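PDB 3MYX: (S)-ureidoglycine aminohydrolase cupin domain-containing protein from Pseudomonas syringae pv. tomato, which is of unknown function but belongs to the cupin superfamily and is probably related to the cupin domain of (S)-ureidoglycine aminohydrolases. Local coordinates for residues 6-11 with 18-23; 25-30 with 35-40; 39-44 with 185-190; 47-52 with 214-219. One frame throughout, in Å; residues are numbered along the deposited sequence.

Contact 1 of 4, residues 6-11 with 18-23; sequences TVLLLA and VGTEFT
The ring of F22 turns its edge to the backbone of L10: CZ stops 3.6 Å from L10 O, and the oxygen lies near the ring plane. V18 CG2 also lies at the edge, in plane, nearer CE1, while T20 CG2 sits over one face, displaced toward the rim. The apolar touch of the ring on L10, F22 CE2 to L10 CD2, is loose at 4.5 Å.

The polar link is made by T20. With chi1 at -55°, its hydroxyl is turned toward the strand and its methyl toward the F22 ring, one residue serving both neighbours. T20 OG1 donates to L9 O over a short 2.6 Å, meeting the carbonyl at a C=O...O angle of 137° and 23° from its plane. A water completes a small circuit, donating to T20 OG1 and accepting from L9 N at 2.9 Å. T20 is modelled in two conformers, and this network belongs to one of them. V18 packs beside the same carbonyl, CG2 within 3.6 Å of L9 O, while CG1 meets L9 CD1 at 3.9 Å with the two side chains at about a right angle.

The arrangement illustrates how an edge strand can be finished without another strand. L9 gives its N-H and C=O to a water and a threonine, whereas L8 and L10 pair with F216 and T214 in strand 214-217. L10 and A11 both face T214, a classic beta bulge, and strand 7-11 closes one border of the seven-stranded antiparallel sheet, with the 18-23 loop leading on to strand 23-24.

Contact 2 of 4, residues 25-30 with 35-40; sequences GPIDAH and SGRRTA
An aliphatic methyl lies on a charged group here: I27 CD1 rests over one face of the R37 guanidinium, 3.5 Å from NE and displaced toward the rim. The charge is satisfied at other points, NE by a salt bridge to D31 and NH1 by another to E67, with F113 adding a cation-pi contact. The methyl can therefore pack against the flat group without competing for its N-H bonds. R37 is bent at chi2 and chi3, which brings its aliphatic part obliquely across I27, R37 CD approaching I27 CD1 to 3.8 Å.

Next to this apolar patch I27 CG1 comes within 3.6 Å of T39 OG1. The hydroxyl instead bonds a water, which accepts from T39 OG1 at 2.8 Å and donates to G25 O at 2.6 Å.

The backbone bond is G25 N to R37 O, 3.0 Å and nearly straight at 161°. G25 has phi 135°, where a side chain would collide with the carbonyl oxygen of the residue before. Together with the T23-T39 pairing, this bond continues the antiparallel match of strands 23-24 and 37-39, consecutive strands joined as a beta hairpin with a long loop.

Contact 3 of 4, residues 39-44 with 185-190; sequences TAFVDE and KIHELM
The two backbones stay well apart, 9.9 Å between the CA atoms of D43 and H187 at their nearest, so the contact is carried by side chains that reach across the gap. It joins strand 41-42, in the sheet of strand 47-54, to the chain entering strand 188-192 of the EutQ-like cupin domain. The chain has just turned a corner at A40, where A40 and F41 both face A49 in a classic beta bulge, and F41 and D43 are sent toward the second segment.

H187 NE2 donates weakly to D43 OD2, 2.8 Å away, the N-H directed well to one side (125°). The oxygen lies near the imidazole plane yet is displaced toward CE1, which it approaches to 3.2 Å. Carboxylate and ring are nearly perpendicular. D43, with chi1 at 74°, holds its carboxylate in the crowded position between backbone N and carbonyl carbon; from there OD1 accepts the stronger bond, from I47 N, and OD2 is left to face the histidine. D43 is modelled in two conformers, so the H187 bond describes one of them.

F41 meets the same imidazole obliquely: its CE1 is 3.8 Å from H187 CE1, and the ring planes stand 56° apart. F216 touches both F41 and H187, and H187 is held at its backbone by T238.

A 1,2-ethanediol, probably from the crystallisation liquor, lies about 5 Å from the H187 side chain. The chemistry implies a modest polar link: the aspartate is held chiefly within its own turn, and the imidazole is probably steadied by its aromatic neighbours as well as by the weak bond.

Contact 4 of 4, residues 47-52 with 214-219; sequences IAAGIV and TVFVAQ
A49 and F216 form the tight part of this contact. The methyl carbon A49 CB stands over one face of the phenyl ring, 3.7 Å from its centroid and 20° off the ring normal, a clear CH-pi contact. It leans toward the CD1 side of the F216 ring, where the closest pair of atoms, A49 CB and F216 CD1, is 3.5 Å apart. F216 carries its ring fully extended from the strand, CG opposite the backbone N at chi1 -180°, and this stretch delivers the face to the small alanine. At this small residue the CA atoms of A49 and F216 are 7.0 Å apart.

The other end is looser. Here the chains have drawn apart, 9.1 Å between the CA atoms of I47 and A218, and I47 CG2 comes nearest the F216 ring at CZ, 4.2 Å away and at an oblique angle. I47 also lies about 4 Å from a bound 1,2-ethanediol, probably from the crystallisation liquor, which may mark a small pocket at this end.

All three touching residues are buried, and the contact joins two sheets face to face. Strand 47-54 runs between strands 37-39 and 41-42 and strand 109-116, while strand 214-217 is flanked by strands 7-11 and 188-192. Around the ring, L10, F41 and H187 add to the packing.

How the contacts relate
Contact 4 is the buried core of the set, and contacts 1, 2 and 3 are partly buried, contact 2 lying farthest from the centre of the chain. Contacts 3 and 4, 5 Å apart between centres, both join the sheet of 47-54 to that of 188-192 and 214-217, one by a weak polar bond beside an aromatic pair, the other by apolar packing alone. Contacts 1 and 2 are local, each between chain segments close in sequence, and both use backbone oxygens and a water; contact 2 adds a buried arginine whose ionic partners lie outside it. They meet through T23 and T39, contact 2 runs into contact 3 at T39 and A40, and contact 1 pairs with contact 4 along 214-217.

Contact 1 of 4, residues 6-11 with 18-23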
loop_
_atom_site.group_PDB
_atom_site.type_symbol
_atom_site.label_atom_id
_atom_site.label_comp_id
_atom_site.label_asym_id
_atom_site.label_seq_id
_atom_site.Cartn_x
_atom_site.Cartn_y
_atom_site.Cartn_z
ATOM N N THR A 6 -11.527 -7.882 -5.389
ATOM C CA THR A 6 -12.245 -6.629 -5.428
ATOM C C THR A 6 -11.346 -5.461 -5.002
ATOM O O THR A 6 -10.139 -5.641 -4.734
ATOM C CB THR A 6 -13.530 -6.692 -4.561
ATOM O OG1 THR A 6 -14.419 -5.616 -4.923
ATOM C CG2 THR A 6 -13.197 -6.667 -3.079
ATOM N N VAL A 7 -11.952 -4.280 -5.010
ATOM C CA VAL A 7 -11.343 -3.034 -4.589
ATOM C C VAL A 7 -11.805 -2.777 -3.163
ATOM O O VAL A 7 -13.018 -2.788 -2.877
ATOM C CB VAL A 7 -11.768 -1.874 -5.526
ATOM C CG1 VAL A 7 -11.229 -0.547 -5.033
ATOM C CG2 VAL A 7 -11.343 -2.164 -6.975
ATOM N N LEU A 8 -10.843 -2.563 -2.272
ATOM C CA LEU A 8 -11.097 -2.440 -0.840
ATOM C C LEU A 8 -10.504 -1.173 -0.266
ATOM O O LEU A 8 -9.292 -0.990 -0.285
ATOM C CB LEU A 8 -10.507 -3.644 -0.103
ATOM C CG LEU A 8 -11.064 -5.003 -0.545
ATOM C CD1 LEU A 8 -10.244 -6.150 0.002
ATOM C CD2 LEU A 8 -12.554 -5.122 -0.144
ATOM N N LEU A 9 -11.365 -0.305 0.240
ATOM C CA LEU A 9 -10.914 0.888 0.956
ATOM C C LEU A 9 -10.389 0.416 2.320
ATOM O O LEU A 9 -11.124 -0.208 3.092
ATOM C CB LEU A 9 -12.050 1.920 1.094
ATOM C CG LEU A 9 -11.711 3.421 1.135
ATOM C CD1 LEU A 9 -10.632 3.731 2.139
ATOM C CD2 LEU A 9 -11.307 3.976 -0.234
ATOM N N LEU A 10 -9.115 0.682 2.606
ATOM C CA LEU A 10 -8.497 0.233 3.861
ATOM C C LEU A 10 -8.654 1.268 4.976
ATOM O O LEU A 10 -8.931 0.910 6.117
ATOM C CB LEU A 10 -7.010 -0.100 3.663
ATOM C CG LEU A 10 -6.689 -1.169 2.613
ATOM C CD1 LEU A 10 -5.195 -1.475 2.652
ATOM C CD2 LEU A 10 -7.515 -2.456 2.834
ATOM N N ALA A 11 -8.439 2.544 4.659
ATOM C CA ALA A 11 -8.591 3.594 5.644
ATOM C C ALA A 11 -8.857 4.920 4.965
ATOM O O ALA A 11 -8.285 5.217 3.922
ATOM C CB ALA A 11 -7.339 3.695 6.525
ATOM N N VAL A 18 -15.091 2.401 7.104
ATOM C CA VAL A 18 -15.028 1.911 5.735
ATOM C C VAL A 18 -15.925 0.661 5.643
ATOM O O VAL A 18 -16.190 0.025 6.653
ATOM C CB VAL A 18 -13.559 1.610 5.309
ATOM C CG1 VAL A 18 -12.733 2.891 5.371
ATOM C CG2 VAL A 18 -12.916 0.540 6.179
ATOM N N GLY A 19 -16.414 0.338 4.453
ATOM C CA GLY A 19 -17.257 -0.871 4.301
ATOM C C GLY A 19 -16.535 -2.201 4.538
ATOM O O GLY A 19 -17.134 -3.233 4.845
ATOM N N THR A 20 -15.228 -2.152 4.396
ATOM C CA THR A 20 -14.366 -3.310 4.345
ATOM C C THR A 20 -14.373 -4.195 5.587
ATOM O O THR A 20 -14.302 -3.720 6.722
ATOM C CB THR A 20 -12.960 -2.766 4.083
ATOM O OG1 THR A 20 -13.024 -1.958 2.899
ATOM C CG2 THR A 20 -11.939 -3.883 3.905
ATOM N N GLU A 21 -14.473 -5.497 5.347
ATOM C CA GLU A 21 -14.388 -6.484 6.409
ATOM C C GLU A 21 -12.924 -6.833 6.665
ATOM O O GLU A 21 -12.160 -7.083 5.724
ATOM C CB GLU A 21 -15.169 -7.748 6.026
ATOM C CG GLU A 21 -16.641 -7.491 5.701
ATOM C CD GLU A 21 -17.456 -7.136 6.924
ATOM O OE1 GLU A 21 -16.923 -7.246 8.046
ATOM O OE2 GLU A 21 -18.635 -6.758 6.763
ATOM N N PHE A 22 -12.532 -6.843 7.930
ATOM C CA PHE A 22 -11.172 -7.238 8.320
ATOM C C PHE A 22 -11.203 -8.496 9.188
ATOM O O PHE A 22 -12.068 -8.636 10.067
ATOM C CB PHE A 22 -10.504 -6.123 9.123
ATOM C CG PHE A 22 -10.330 -4.829 8.362
ATOM C CD1 PHE A 22 -11.321 -3.865 8.381
ATOM C CD2 PHE A 22 -9.162 -4.574 7.656
ATOM C CE1 PHE A 22 -11.160 -2.666 7.695
ATOM C CE2 PHE A 22 -8.988 -3.373 6.969
ATOM C CZ PHE A 22 -9.984 -2.417 6.998
ATOM N N THR A 23 -10.240 -9.380 8.956
ATOM C CA THR A 23 -10.024 -10.559 9.776
ATOM C C THR A 23 -8.962 -10.230 10.810
ATOM O O THR A 23 -7.850 -9.823 10.441
ATOM C CB THR A 23 -9.536 -11.739 8.911
ATOM O OG1 THR A 23 -10.592 -12.135 8.034
ATOM C CG2 THR A 23 -9.135 -12.949 9.770
HETATM O O HOH W 1 -14.236 -0.812 0.587
#

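Contact 2 of 4, residues 25-30 with 35-40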
loop_
_atom_site.group_PDB
_atom_site.type_symbol
_atom_site.label_atom_id
_atom_site.label_comp_id
_atom_site.label_asym_id
_atom_site.label_seq_id
_atom_site.Cartn_x
_atom_site.Cartn_y
_atom_site.Cartn_z
ATOM N N GLY A 25 -6.189 -11.213 13.592
ATOM C CA GLY A 25 -5.279 -12.271 13.987
ATOM C C GLY A 25 -4.039 -12.312 13.124
ATOM O O GLY A 25 -3.922 -11.593 12.145
ATOM N N PRO A 26 -3.080 -13.154 13.497
ATOM C CA PRO A 26 -1.888 -13.275 12.672
ATOM C C PRO A 26 -2.232 -13.762 11.275
ATOM O O PRO A 26 -3.111 -14.602 11.108
ATOM C CB PRO A 26 -1.054 -14.327 13.425
ATOM C CG PRO A 26 -2.077 -15.162 14.175
ATOM C CD PRO A 26 -3.133 -14.160 14.573
ATOM N N ILE A 27 -1.511 -13.278 10.279
ATOM C CA ILE A 27 -1.744 -13.713 8.904
ATOM C C ILE A 27 -1.392 -15.204 8.775
ATOM O O ILE A 27 -2.070 -15.980 8.090
ATOM C CB ILE A 27 -0.944 -12.857 7.881
ATOM C CG1 ILE A 27 -1.400 -11.384 7.911
ATOM C CG2 ILE A 27 -1.075 -13.466 6.460
ATOM C CD1 ILE A 27 -0.405 -10.421 7.243
ATOM N N ASP A 28 -0.287 -15.574 9.412
ATOM C CA ASP A 28 0.188 -16.953 9.433
ATOM C C ASP A 28 1.024 -17.143 10.695
ATOM O O ASP A 28 1.109 -16.225 11.528
ATOM C CB ASP A 28 0.925 -17.318 8.133
ATOM C CG ASP A 28 2.190 -16.503 7.898
ATOM O OD1 ASP A 28 2.817 -16.052 8.881
ATOM O OD2 ASP A 28 2.560 -16.356 6.704
ATOM N N ALA A 29 1.622 -18.313 10.865
ATOM C CA ALA A 29 2.308 -18.628 12.105
ATOM C C ALA A 29 3.607 -17.855 12.294
ATOM O O ALA A 29 4.207 -17.963 13.349
ATOM C CB ALA A 29 2.571 -20.138 12.200
ATOM N N HIS A 30 4.025 -17.087 11.286
ATOM C CA HIS A 30 5.201 -16.227 11.398
ATOM C C HIS A 30 4.894 -14.771 11.737
ATOM O O HIS A 30 5.821 -14.002 12.008
ATOM C CB HIS A 30 6.004 -16.246 10.094
ATOM C CG HIS A 30 6.526 -17.590 9.739
ATOM N ND1 HIS A 30 7.759 -18.032 10.148
ATOM C CD2 HIS A 30 5.990 -18.590 9.010
ATOM C CE1 HIS A 30 7.955 -19.259 9.689
ATOM N NE2 HIS A 30 6.902 -19.614 8.986
ATOM N N SER A 35 -3.476 -9.668 17.624
ATOM C CA SER A 35 -4.706 -8.922 17.891
ATOM C C SER A 35 -4.757 -7.607 17.111
ATOM O O SER A 35 -5.839 -7.130 16.745
ATOM C CB SER A 35 -4.897 -8.648 19.402
ATOM O OG SER A 35 -3.857 -7.864 19.943
ATOM N N GLY A 36 -3.587 -7.031 16.871
ATOM C CA GLY A 36 -3.485 -5.779 16.125
ATOM C C GLY A 36 -3.555 -5.907 14.618
ATOM O O GLY A 36 -3.706 -4.901 13.930
ATOM N N ARG A 37 -3.415 -7.131 14.095
ATOM C CA ARG A 37 -3.415 -7.370 12.659
ATOM C C ARG A 37 -4.836 -7.516 12.147
ATOM O O ARG A 37 -5.575 -8.403 12.591
ATOM C CB ARG A 37 -2.591 -8.629 12.329
ATOM C CG ARG A 37 -2.593 -9.009 10.852
ATOM C CD ARG A 37 -1.707 -8.113 10.006
ATOM N NE ARG A 37 -0.305 -8.449 10.170
ATOM C CZ ARG A 37 0.703 -7.798 9.599
ATOM N NH1 ARG A 37 0.485 -6.716 8.884
ATOM N NH2 ARG A 37 1.939 -8.222 9.778
ATOM N N ARG A 38 -5.214 -6.648 11.211
ATOM C CA ARG A 38 -6.571 -6.614 10.658
ATOM C C ARG A 38 -6.428 -6.746 9.160
ATOM O O ARG A 38 -6.076 -5.783 8.462
ATOM C CB ARG A 38 -7.284 -5.314 11.042
ATOM C CG ARG A 38 -7.129 -4.906 12.491
ATOM C CD ARG A 38 -7.758 -5.892 13.445
ATOM N NE ARG A 38 -7.392 -5.572 14.824
ATOM C CZ ARG A 38 -7.968 -4.622 15.561
ATOM N NH1 ARG A 38 -8.963 -3.898 15.062
ATOM N NH2 ARG A 38 -7.548 -4.402 16.805
ATOM N N THR A 39 -6.668 -7.953 8.655
ATOM C CA THR A 39 -6.390 -8.259 7.257
ATOM C C THR A 39 -7.650 -8.169 6.416
ATOM O O THR A 39 -8.651 -8.814 6.726
ATOM C CB THR A 39 -5.758 -9.652 7.161
ATOM O OG1 THR A 39 -4.534 -9.639 7.911
ATOM C CG2 THR A 39 -5.481 -10.029 5.729
ATOM N N ALA A 40 -7.604 -7.349 5.371
ATOM C CA ALA A 40 -8.720 -7.188 4.450
ATOM C C ALA A 40 -8.658 -8.147 3.271
ATOM O O ALA A 40 -9.682 -8.439 2.655
ATOM C CB ALA A 40 -8.761 -5.769 3.950
HETATM O O HOH W 2 -5.452 -11.155 10.053
#

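Contact 3 of 4, residues 39-44 with 185-190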
loop_
_atom_site.group_PDB
_atom_site.type_symbol
_atom_site.label_atom_id
_atom_site.label_comp_id
_atom_site.label_asym_id
_atom_site.label_seq_id
_atom_site.Cartn_x
_atom_site.Cartn_y
_atom_site.Cartn_z
ATOM N N THR A 39 -6.668 -7.953 8.655
ATOM C CA THR A 39 -6.390 -8.259 7.257
ATOM C C THR A 39 -7.650 -8.169 6.416
ATOM O O THR A 39 -8.651 -8.814 6.726
ATOM C CB THR A 39 -5.758 -9.652 7.161
ATOM O OG1 THR A 39 -4.534 -9.639 7.911
ATOM C CG2 THR A 39 -5.481 -10.029 5.729
ATOM N N ALA A 40 -7.604 -7.349 5.371
ATOM C CA ALA A 40 -8.720 -7.188 4.450
ATOM C C ALA A 40 -8.658 -8.147 3.271
ATOM O O ALA A 40 -9.682 -8.439 2.655
ATOM C CB ALA A 40 -8.761 -5.769 3.950
ATOM N N PHE A 41 -7.453 -8.613 2.942
ATOM C CA PHE A 41 -7.233 -9.433 1.780
ATOM C C PHE A 41 -5.972 -10.250 1.974
ATOM O O PHE A 41 -4.947 -9.727 2.406
ATOM C CB PHE A 41 -7.041 -8.536 0.555
ATOM C CG PHE A 41 -6.708 -9.294 -0.703
ATOM C CD1 PHE A 41 -5.382 -9.539 -1.062
ATOM C CD2 PHE A 41 -7.708 -9.773 -1.512
ATOM C CE1 PHE A 41 -5.081 -10.241 -2.215
ATOM C CE2 PHE A 41 -7.400 -10.480 -2.663
ATOM C CZ PHE A 41 -6.096 -10.697 -3.011
ATOM N N VAL A 42 -6.041 -11.528 1.617
ATOM C CA VAL A 42 -4.847 -12.319 1.420
ATOM C C VAL A 42 -5.131 -13.302 0.300
ATOM O O VAL A 42 -6.182 -13.951 0.277
ATOM C CB VAL A 42 -4.352 -13.021 2.730
ATOM C CG1 VAL A 42 -5.456 -13.855 3.374
ATOM C CG2 VAL A 42 -3.110 -13.883 2.458
ATOM N N ASP A 43 -4.212 -13.365 -0.646
ATOM C CA ASP A 43 -4.430 -14.330 -1.723
ATOM C C ASP A 43 -3.601 -15.554 -1.509
ATOM O O ASP A 43 -2.775 -15.661 -0.590
ATOM C CB ASP A 43 -4.242 -13.769 -3.136
ATOM C CG ASP A 43 -2.800 -13.533 -3.503
ATOM O OD1 ASP A 43 -1.905 -13.706 -2.650
ATOM O OD2 ASP A 43 -2.568 -13.210 -4.689
ATOM N N GLU A 44 -3.888 -16.545 -2.335
ATOM C CA GLU A 44 -3.313 -17.857 -2.131
ATOM C C GLU A 44 -1.794 -17.804 -2.182
ATOM O O GLU A 44 -1.160 -18.538 -1.442
ATOM C CB GLU A 44 -3.880 -18.882 -3.131
ATOM C CG GLU A 44 -5.260 -19.413 -2.753
ATOM N N LYS A 185 -4.246 -5.888 -13.438
ATOM C CA LYS A 185 -3.211 -6.820 -13.883
ATOM C C LYS A 185 -2.318 -7.319 -12.750
ATOM O O LYS A 185 -1.760 -8.414 -12.832
ATOM C CB LYS A 185 -2.367 -6.164 -14.981
ATOM C CG LYS A 185 -3.137 -5.909 -16.274
ATOM N N ILE A 186 -2.216 -6.513 -11.698
ATOM C CA ILE A 186 -1.358 -6.796 -10.547
ATOM C C ILE A 186 -2.097 -6.397 -9.274
ATOM O O ILE A 186 -3.173 -5.814 -9.334
ATOM C CB ILE A 186 0.025 -6.100 -10.672
ATOM C CG1 ILE A 186 -0.077 -4.637 -11.033
ATOM C CG2 ILE A 186 0.843 -6.759 -11.788
ATOM C CD1 ILE A 186 -0.777 -3.815 -10.084
ATOM N N HIS A 187 -1.534 -6.760 -8.130
ATOM C CA HIS A 187 -2.012 -6.264 -6.847
ATOM C C HIS A 187 -1.487 -4.858 -6.641
ATOM O O HIS A 187 -0.319 -4.590 -6.945
ATOM C CB HIS A 187 -1.481 -7.107 -5.703
ATOM C CG HIS A 187 -1.912 -8.531 -5.734
ATOM N ND1 HIS A 187 -3.217 -8.919 -5.500
ATOM C CD2 HIS A 187 -1.208 -9.666 -5.948
ATOM C CE1 HIS A 187 -3.291 -10.237 -5.561
ATOM N NE2 HIS A 187 -2.086 -10.711 -5.824
ATOM N N GLU A 188 -2.319 -3.967 -6.109
ATOM C CA GLU A 188 -1.885 -2.579 -5.881
ATOM C C GLU A 188 -2.455 -1.960 -4.616
ATOM O O GLU A 188 -3.677 -1.855 -4.476
ATOM C CB GLU A 188 -2.268 -1.703 -7.079
ATOM C CG GLU A 188 -1.846 -0.257 -6.912
ATOM C CD GLU A 188 -1.993 0.582 -8.157
ATOM O OE1 GLU A 188 -2.588 0.117 -9.155
ATOM O OE2 GLU A 188 -1.493 1.734 -8.126
ATOM N N LEU A 189 -1.581 -1.502 -3.726
ATOM C CA LEU A 189 -1.957 -0.589 -2.661
ATOM C C LEU A 189 -1.651 0.813 -3.140
ATOM O O LEU A 189 -0.594 1.053 -3.710
ATOM C CB LEU A 189 -1.179 -0.873 -1.362
ATOM C CG LEU A 189 -1.534 0.048 -0.185
ATOM C CD1 LEU A 189 -1.388 -0.664 1.155
ATOM C CD2 LEU A 189 -0.707 1.333 -0.192
HETATM N N MSE A 190 -2.593 1.726 -2.921
HETATM C CA MSE A 190 -2.409 3.148 -3.209
HETATM C C MSE A 190 -2.791 3.973 -1.991
HETATM O O MSE A 190 -3.825 3.711 -1.384
HETATM C CB MSE A 190 -3.325 3.623 -4.339
HETATM C CG MSE A 190 -3.354 2.774 -5.574
HETATM SE SE MSE A 190 -4.519 3.508 -6.953
HETATM C CE MSE A 190 -5.837 4.309 -5.758
#

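Contact 4 of 4, residues 47-52 with 214-219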
loop_
_atom_site.group_PDB
_atom_site.type_symbol
_atom_site.label_atom_id
_atom_site.label_comp_id
_atom_site.label_asym_id
_atom_site.label_seq_id
_atom_site.Cartn_x
_atom_site.Cartn_y
_atom_site.Cartn_z
ATOM N N ILE A 47 0.213 -12.439 -0.951
ATOM C CA ILE A 47 0.048 -10.991 -0.810
ATOM C C ILE A 47 -1.113 -10.685 0.134
ATOM O O ILE A 47 -2.206 -11.212 -0.036
ATOM C CB ILE A 47 -0.153 -10.319 -2.170
ATOM C CG1 ILE A 47 1.175 -10.305 -2.944
ATOM C CG2 ILE A 47 -0.639 -8.878 -2.009
ATOM C CD1 ILE A 47 2.174 -9.224 -2.476
ATOM N N ALA A 48 -0.861 -9.829 1.125
ATOM C CA ALA A 48 -1.841 -9.470 2.138
ATOM C C ALA A 48 -1.920 -7.948 2.263
ATOM O O ALA A 48 -0.929 -7.236 2.057
ATOM C CB ALA A 48 -1.482 -10.075 3.503
ATOM N N ALA A 49 -3.101 -7.455 2.595
ATOM C CA ALA A 49 -3.309 -6.031 2.801
ATOM C C ALA A 49 -4.334 -5.804 3.899
ATOM O O ALA A 49 -5.229 -6.621 4.099
ATOM C CB ALA A 49 -3.749 -5.331 1.482
ATOM N N GLY A 50 -4.204 -4.691 4.603
ATOM C CA GLY A 50 -5.118 -4.391 5.675
ATOM C C GLY A 50 -4.622 -3.222 6.492
ATOM O O GLY A 50 -3.989 -2.305 5.955
ATOM N N ILE A 51 -4.951 -3.258 7.785
ATOM C CA ILE A 51 -4.453 -2.273 8.731
ATOM C C ILE A 51 -3.897 -2.970 9.973
ATOM O O ILE A 51 -4.193 -4.139 10.262
ATOM C CB ILE A 51 -5.535 -1.212 9.113
ATOM C CG1 ILE A 51 -6.690 -1.871 9.887
ATOM C CG2 ILE A 51 -6.020 -0.463 7.854
ATOM C CD1 ILE A 51 -7.742 -0.901 10.411
ATOM N N VAL A 52 -3.023 -2.254 10.663
ATOM C CA VAL A 52 -2.505 -2.668 11.960
ATOM C C VAL A 52 -2.846 -1.572 12.966
ATOM O O VAL A 52 -2.639 -0.386 12.689
ATOM C CB VAL A 52 -0.990 -2.924 11.948
ATOM C CG1 VAL A 52 -0.464 -3.185 13.359
ATOM C CG2 VAL A 52 -0.674 -4.097 11.017
ATOM N N THR A 214 -6.269 5.277 1.857
ATOM C CA THR A 214 -5.563 4.120 1.324
ATOM C C THR A 214 -6.573 3.096 0.807
ATOM O O THR A 214 -7.535 2.747 1.507
ATOM C CB THR A 214 -4.687 3.452 2.387
ATOM O OG1 THR A 214 -3.737 4.396 2.860
ATOM C CG2 THR A 214 -3.974 2.244 1.807
ATOM N N VAL A 215 -6.339 2.613 -0.407
ATOM C CA VAL A 215 -7.153 1.611 -1.065
ATOM C C VAL A 215 -6.251 0.474 -1.547
ATOM O O VAL A 215 -5.081 0.689 -1.885
ATOM C CB VAL A 215 -7.955 2.227 -2.262
ATOM C CG1 VAL A 215 -7.037 2.764 -3.356
ATOM C CG2 VAL A 215 -8.990 1.248 -2.839
ATOM N N PHE A 216 -6.803 -0.736 -1.586
ATOM C CA PHE A 216 -6.126 -1.909 -2.126
ATOM C C PHE A 216 -6.950 -2.470 -3.269
ATOM O O PHE A 216 -8.156 -2.698 -3.120
ATOM C CB PHE A 216 -5.891 -2.984 -1.064
ATOM C CG PHE A 216 -5.186 -4.208 -1.599
ATOM C CD1 PHE A 216 -3.818 -4.195 -1.836
ATOM C CD2 PHE A 216 -5.903 -5.351 -1.919
ATOM C CE1 PHE A 216 -3.194 -5.302 -2.365
ATOM C CE2 PHE A 216 -5.272 -6.459 -2.420
ATOM C CZ PHE A 216 -3.942 -6.438 -2.657
ATOM N N VAL A 217 -6.302 -2.664 -4.414
ATOM C CA VAL A 217 -6.933 -3.273 -5.576
ATOM C C VAL A 217 -6.290 -4.637 -5.818
ATOM O O VAL A 217 -5.120 -4.733 -6.171
ATOM C CB VAL A 217 -6.795 -2.397 -6.836
ATOM C CG1 VAL A 217 -7.571 -3.036 -7.990
ATOM C CG2 VAL A 217 -7.302 -0.973 -6.573
ATOM N N ALA A 218 -7.036 -5.703 -5.579
ATOM C CA ALA A 218 -6.512 -7.041 -5.779
ATOM C C ALA A 218 -6.308 -7.339 -7.254
ATOM O O ALA A 218 -7.065 -6.877 -8.114
ATOM C CB ALA A 218 -7.475 -8.081 -5.167
ATOM N N GLN A 219 -5.287 -8.125 -7.551
ATOM C CA GLN A 219 -5.088 -8.628 -8.900
ATOM C C GLN A 219 -6.374 -9.312 -9.370
ATOM O O GLN A 219 -6.942 -10.153 -8.654
ATOM C CB GLN A 219 -3.918 -9.612 -8.925
ATOM C CG GLN A 219 -3.553 -10.119 -10.313
ATOM C CD GLN A 219 -2.340 -11.033 -10.296
ATOM O OE1 GLN A 219 -2.208 -11.894 -9.424
ATOM N NE2 GLN A 219 -1.447 -10.848 -11.264
#